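Local coordinates for methyltransferase domain-containing protein (PDB 7CLU) that probably transfers a methyl group from S-adenosyl-L-methionine to an oxygen of a precursor in the prodigiosin pathway, at residues 173-183 with 193-201. Numbering follows the deposited sequence.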
ATOM      1  N   LEU A 173     -27.095 -20.766 -17.415  1.00 26.14           N
ATOM      2  CA  LEU A 173     -27.251 -20.560 -15.984  1.00 25.83           C
ATOM      3  C   LEU A 173     -25.941 -20.069 -15.391  1.00 24.52           C
ATOM      4  O   LEU A 173     -24.876 -20.630 -15.664  1.00 26.50           O
ATOM      5  CB  LEU A 173     -27.707 -21.844 -15.287  1.00 26.97           C
ATOM      6  CG  LEU A 173     -27.982 -21.670 -13.786  1.00 27.21           C
ATOM      7  CD1 LEU A 173     -29.220 -22.446 -13.362  1.00 31.61           C
ATOM      8  CD2 LEU A 173     -26.789 -22.158 -13.010  1.00 27.09           C
ATOM      9  N   ASP A 174     -26.027 -19.030 -14.571  1.00 28.63           N
ATOM     10  CA  ASP A 174     -24.873 -18.400 -13.941  1.00 28.65           C
ATOM     11  C   ASP A 174     -24.879 -18.769 -12.462  1.00 25.99           C
ATOM     12  O   ASP A 174     -25.833 -18.451 -11.737  1.00 26.65           O
ATOM     13  CB  ASP A 174     -24.932 -16.881 -14.117  1.00 27.17           C
ATOM     14  CG  ASP A 174     -23.591 -16.190 -13.870  1.00 32.87           C
ATOM     15  OD1 ASP A 174     -22.523 -16.833 -13.979  1.00 30.31           O
ATOM     16  OD2 ASP A 174     -23.612 -14.975 -13.571  1.00 36.14           O
ATOM     17  N   ILE A 175     -23.816 -19.411 -12.006  1.00 30.07           N
ATOM     18  CA  ILE A 175     -23.768 -19.881 -10.629  1.00 29.46           C
ATOM     19  C   ILE A 175     -23.194 -18.788  -9.740  1.00 28.55           C
ATOM     20  O   ILE A 175     -22.037 -18.379  -9.902  1.00 27.17           O
ATOM     21  CB  ILE A 175     -22.954 -21.172 -10.494  1.00 29.18           C
ATOM     22  CG1 ILE A 175     -23.631 -22.306 -11.270  1.00 31.19           C
ATOM     23  CG2 ILE A 175     -22.830 -21.503  -9.029  1.00 31.35           C
ATOM     24  CD1 ILE A 175     -23.097 -23.690 -10.961  1.00 31.02           C
ATOM     25  N   GLY A 176     -24.003 -18.330  -8.788  1.00 28.12           N
ATOM     26  CA  GLY A 176     -23.498 -17.442  -7.761  1.00 36.97           C
ATOM     27  C   GLY A 176     -23.252 -16.035  -8.246  1.00 38.69           C
ATOM     28  O   GLY A 176     -22.375 -15.350  -7.709  1.00 41.55           O
ATOM     29  N   SER A 177     -23.978 -15.610  -9.287  1.00 39.50           N
ATOM     30  CA  SER A 177     -24.046 -14.213  -9.712  1.00 40.39           C
ATOM     31  C   SER A 177     -24.207 -13.301  -8.504  1.00 46.09           C
ATOM     32  O   SER A 177     -25.039 -13.548  -7.626  1.00 44.64           O
ATOM     33  CB  SER A 177     -25.243 -14.004 -10.655  1.00 38.83           C
ATOM     34  OG  SER A 177     -24.938 -14.134 -12.034  1.00 40.32           O
ATOM     35  N   GLY A 178     -23.422 -12.238  -8.464  1.00 50.58           N
ATOM     36  CA  GLY A 178     -23.729 -11.233  -7.476  1.00 44.30           C
ATOM     37  C   GLY A 178     -25.090 -10.628  -7.754  1.00 44.17           C
ATOM     38  O   GLY A 178     -26.041 -10.796  -6.979  1.00 39.85           O
ATOM     39  N   ILE A 179     -25.198  -9.928  -8.878  1.00 41.72           N
ATOM     40  CA  ILE A 179     -26.307  -9.008  -9.067  1.00 41.21           C
ATOM     41  C   ILE A 179     -26.984  -9.214 -10.417  1.00 37.53           C
ATOM     42  O   ILE A 179     -27.848  -8.422 -10.805  1.00 39.87           O
ATOM     43  CB  ILE A 179     -25.823  -7.554  -8.914  1.00 45.08           C
ATOM     44  CG1 ILE A 179     -24.829  -7.211 -10.022  1.00 42.08           C
ATOM     45  CG2 ILE A 179     -25.184  -7.335  -7.540  1.00 45.08           C
ATOM     46  CD1 ILE A 179     -24.600  -5.720 -10.194  1.00 48.84           C
ATOM     47  N   GLY A 180     -26.608 -10.266 -11.143  1.00 38.13           N
ATOM     48  CA  GLY A 180     -27.300 -10.576 -12.386  1.00 36.11           C
ATOM     49  C   GLY A 180     -26.822  -9.836 -13.616  1.00 31.58           C
ATOM     50  O   GLY A 180     -27.452  -9.966 -14.674  1.00 25.66           O
ATOM     51  N   SER A 181     -25.686  -9.132 -13.521  1.00 25.68           N
ATOM     52  CA  SER A 181     -25.202  -8.270 -14.592  1.00 27.83           C
ATOM     53  C   SER A 181     -24.892  -9.042 -15.864  1.00 29.96           C
ATOM     54  O   SER A 181     -25.145  -8.553 -16.976  1.00 25.32           O
ATOM     55  CB  SER A 181     -23.961  -7.532 -14.110  1.00 31.63           C
ATOM     56  OG  SER A 181     -24.384  -6.510 -13.254  1.00 31.02           O
ATOM     57  N   LEU A 182     -24.312 -10.236 -15.730  1.00 26.41           N
ATOM     58  CA  LEU A 182     -23.937 -10.981 -16.924  1.00 26.98           C
ATOM     59  C   LEU A 182     -25.160 -11.535 -17.640  1.00 28.82           C
ATOM     60  O   LEU A 182     -25.299 -11.288 -18.851  1.00 24.49           O
ATOM     61  CB  LEU A 182     -22.923 -12.067 -16.571  1.00 27.93           C
ATOM     62  CG  LEU A 182     -22.633 -13.150 -17.612  1.00 28.90           C
ATOM     63  CD1 LEU A 182     -22.135 -12.539 -18.891  1.00 23.73           C
ATOM     64  CD2 LEU A 182     -21.594 -14.148 -17.024  1.00 25.20           C
ATOM     65  N   PRO A 183     -26.085 -12.255 -16.989  1.00 26.61           N
ATOM     66  CA  PRO A 183     -27.260 -12.722 -17.745  1.00 26.38           C
ATOM     67  C   PRO A 183     -28.146 -11.589 -18.237  1.00 26.08           C
ATOM     68  O   PRO A 183     -28.833 -11.761 -19.249  1.00 23.01           O
ATOM     69  CB  PRO A 183     -27.989 -13.645 -16.754  1.00 29.34           C
ATOM     70  CG  PRO A 183     -27.433 -13.315 -15.423  1.00 30.67           C
ATOM     71  CD  PRO A 183     -26.036 -12.855 -15.641  1.00 27.11           C
ATOM     72  N   ILE A 193     -32.420 -17.087 -25.813  1.00 32.59           N
ATOM     73  CA  ILE A 193     -31.778 -18.057 -24.933  1.00 32.67           C
ATOM     74  C   ILE A 193     -32.417 -17.988 -23.550  1.00 33.99           C
ATOM     75  O   ILE A 193     -32.698 -16.899 -23.035  1.00 31.41           O
ATOM     76  CB  ILE A 193     -30.254 -17.828 -24.873  1.00 30.04           C
ATOM     77  CG1 ILE A 193     -29.592 -18.912 -24.012  1.00 25.27           C
ATOM     78  CG2 ILE A 193     -29.924 -16.419 -24.355  1.00 30.76           C
ATOM     79  CD1 ILE A 193     -28.107 -18.717 -23.792  1.00 27.10           C
ATOM     80  N   ALA A 194     -32.683 -19.157 -22.960  1.00 28.32           N
ATOM     81  CA  ALA A 194     -33.221 -19.203 -21.609  1.00 29.72           C
ATOM     82  C   ALA A 194     -32.122 -18.874 -20.596  1.00 26.07           C
ATOM     83  O   ALA A 194     -30.940 -19.162 -20.806  1.00 24.67           O
ATOM     84  CB  ALA A 194     -33.822 -20.579 -21.320  1.00 25.84           C
ATOM     85  N   LEU A 195     -32.517 -18.253 -19.492  1.00 26.55           N
ATOM     86  CA  LEU A 195     -31.542 -17.649 -18.596  1.00 24.41           C
ATOM     87  C   LEU A 195     -31.930 -17.864 -17.143  1.00 27.73           C
ATOM     88  O   LEU A 195     -33.101 -17.738 -16.771  1.00 26.14           O
ATOM     89  CB  LEU A 195     -31.396 -16.144 -18.863  1.00 26.75           C
ATOM     90  CG  LEU A 195     -30.798 -15.715 -20.203  1.00 24.54           C
ATOM     91  CD1 LEU A 195     -30.899 -14.196 -20.343  1.00 27.82           C
ATOM     92  CD2 LEU A 195     -29.347 -16.162 -20.300  1.00 23.68           C
ATOM     93  N   ALA A 196     -30.922 -18.118 -16.316  1.00 24.99           N
ATOM     94  CA  ALA A 196     -31.157 -18.418 -14.913  1.00 28.96           C
ATOM     95  C   ALA A 196     -29.918 -18.067 -14.107  1.00 24.11           C
ATOM     96  O   ALA A 196     -28.797 -18.056 -14.620  1.00 25.19           O
ATOM     97  CB  ALA A 196     -31.520 -19.893 -14.700  1.00 25.05           C
ATOM     98  N   ILE A 197     -30.131 -17.791 -12.830  1.00 28.02           N
ATOM     99  CA  ILE A 197     -29.044 -17.669 -11.878  1.00 26.69           C
ATOM    100  C   ILE A 197     -29.314 -18.633 -10.732  1.00 25.54           C
ATOM    101  O   ILE A 197     -30.447 -18.720 -10.252  1.00 28.66           O
ATOM    102  CB  ILE A 197     -28.914 -16.229 -11.360  1.00 27.61           C
ATOM    103  CG1 ILE A 197     -28.597 -15.275 -12.524  1.00 29.06           C
ATOM    104  CG2 ILE A 197     -27.859 -16.168 -10.266  1.00 30.92           C
ATOM    105  CD1 ILE A 197     -28.897 -13.845 -12.213  1.00 29.07           C
ATOM    106  N   CYS A 198     -28.282 -19.344 -10.295  1.00 27.40           N
ATOM    107  CA  CYS A 198     -28.362 -20.210  -9.118  1.00 27.45           C
ATOM    108  C   CYS A 198     -27.751 -19.495  -7.913  1.00 25.59           C
ATOM    109  O   CYS A 198     -26.574 -19.129  -7.949  1.00 30.24           O
ATOM    110  CB  CYS A 198     -27.644 -21.530  -9.363  1.00 27.53           C
ATOM    111  SG  CYS A 198     -27.832 -22.677  -7.974  0.93 30.86           S
ATOM    112  N   GLU A 199     -28.556 -19.282  -6.862  1.00 27.57           N
ATOM    113  CA  GLU A 199     -28.104 -18.590  -5.658  1.00 29.75           C
ATOM    114  C   GLU A 199     -28.352 -19.461  -4.436  1.00 32.13           C
ATOM    115  O   GLU A 199     -29.264 -20.290  -4.432  1.00 31.21           O
ATOM    116  CB  GLU A 199     -28.826 -17.253  -5.439  1.00 36.20           C
ATOM    117  CG  GLU A 199     -28.391 -16.135  -6.370  1.00 39.56           C
ATOM    118  CD  GLU A 199     -26.903 -15.870  -6.303  1.00 39.97           C
ATOM    119  OE1 GLU A 199     -26.392 -15.635  -5.185  1.00 46.39           O
ATOM    120  OE2 GLU A 199     -26.248 -15.903  -7.365  1.00 40.98           O
ATOM    121  N   LEU A 200     -27.543 -19.248  -3.401  1.00 32.41           N
ATOM    122  CA  LEU A 200     -27.821 -19.836  -2.100  1.00 39.28           C
ATOM    123  C   LEU A 200     -29.232 -19.455  -1.661  1.00 38.64           C
ATOM    124  O   LEU A 200     -29.671 -18.329  -1.918  1.00 34.67           O
ATOM    125  CB  LEU A 200     -26.811 -19.350  -1.054  1.00 35.78           C
ATOM    126  CG  LEU A 200     -25.381 -19.883  -1.086  1.00 33.24           C
ATOM    127  CD1 LEU A 200     -24.572 -19.231   0.031  1.00 36.87           C
ATOM    128  CD2 LEU A 200     -25.358 -21.397  -0.962  1.00 33.51           C
ATOM    129  N   PRO A 201     -29.964 -20.356  -1.008  1.00 41.26           N
ATOM    130  CA  PRO A 201     -31.330 -20.021  -0.564  1.00 42.49           C
ATOM    131  C   PRO A 201     -31.436 -18.722   0.226  1.00 42.05           C
ATOM    132  O   PRO A 201     -32.494 -18.082   0.196  1.00 44.86           O
ATOM    133  CB  PRO A 201     -31.730 -21.235   0.290  1.00 42.58           C
ATOM    134  CG  PRO A 201     -30.581 -22.219   0.189  1.00 41.35           C
ATOM    135  CD  PRO A 201     -29.693 -21.798  -0.916  1.00 37.54           C
TER
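Leu-195 reaches the start of helix 181-189 with one methyl, its CD1 lying 3.4 Å from the carbonyl O of Pro-183. At Ala-196 the backbone bonds to 173-176 begin: Asp-174 N donates to Ala-196 O (2.9 Å), and on the sheet face shared with Cys-198 the Ala-196 methyl meets CD1 of Leu-173. Ile-197 fills the opposite face, toward the turn 176-180 that leads into helix 181-189. Its CG2, anti to the backbone N, presses tightly on Ser-177 CB (3.4 Å), while CG1 carries CD1 to 3.6 Å from both the CA of Gly-180, the N-cap residue, and Pro-183 CG; the side chains of Ile-197 and Pro-183 cross at about a right angle. Segment 173-175, the end of strand 171-175, runs parallel to strand 194-199, their N-to-C directions differing by 18°; joined through helix 181-189, the two strands form the first beta-alpha-beta unit of the Rossmann-like methyltransferase domain, and the Gly-176 to Gly-180 turn is its glycine-rich loop. Cys-198 bonds through both backbone groups: its N to Asp-174 O, its O to Gly-176 N (2.8 Å), while its CB packs on Leu-173 CD2. Glu-199, which binds S-adenosyl-L-homocysteine, bends at chi2 (-56°) and brings OE2 to 2.7 Å from Ser-177 O. Gln-146, another residue of that site, makes a weak hydrogen bond from NE2 to Gly-176 O.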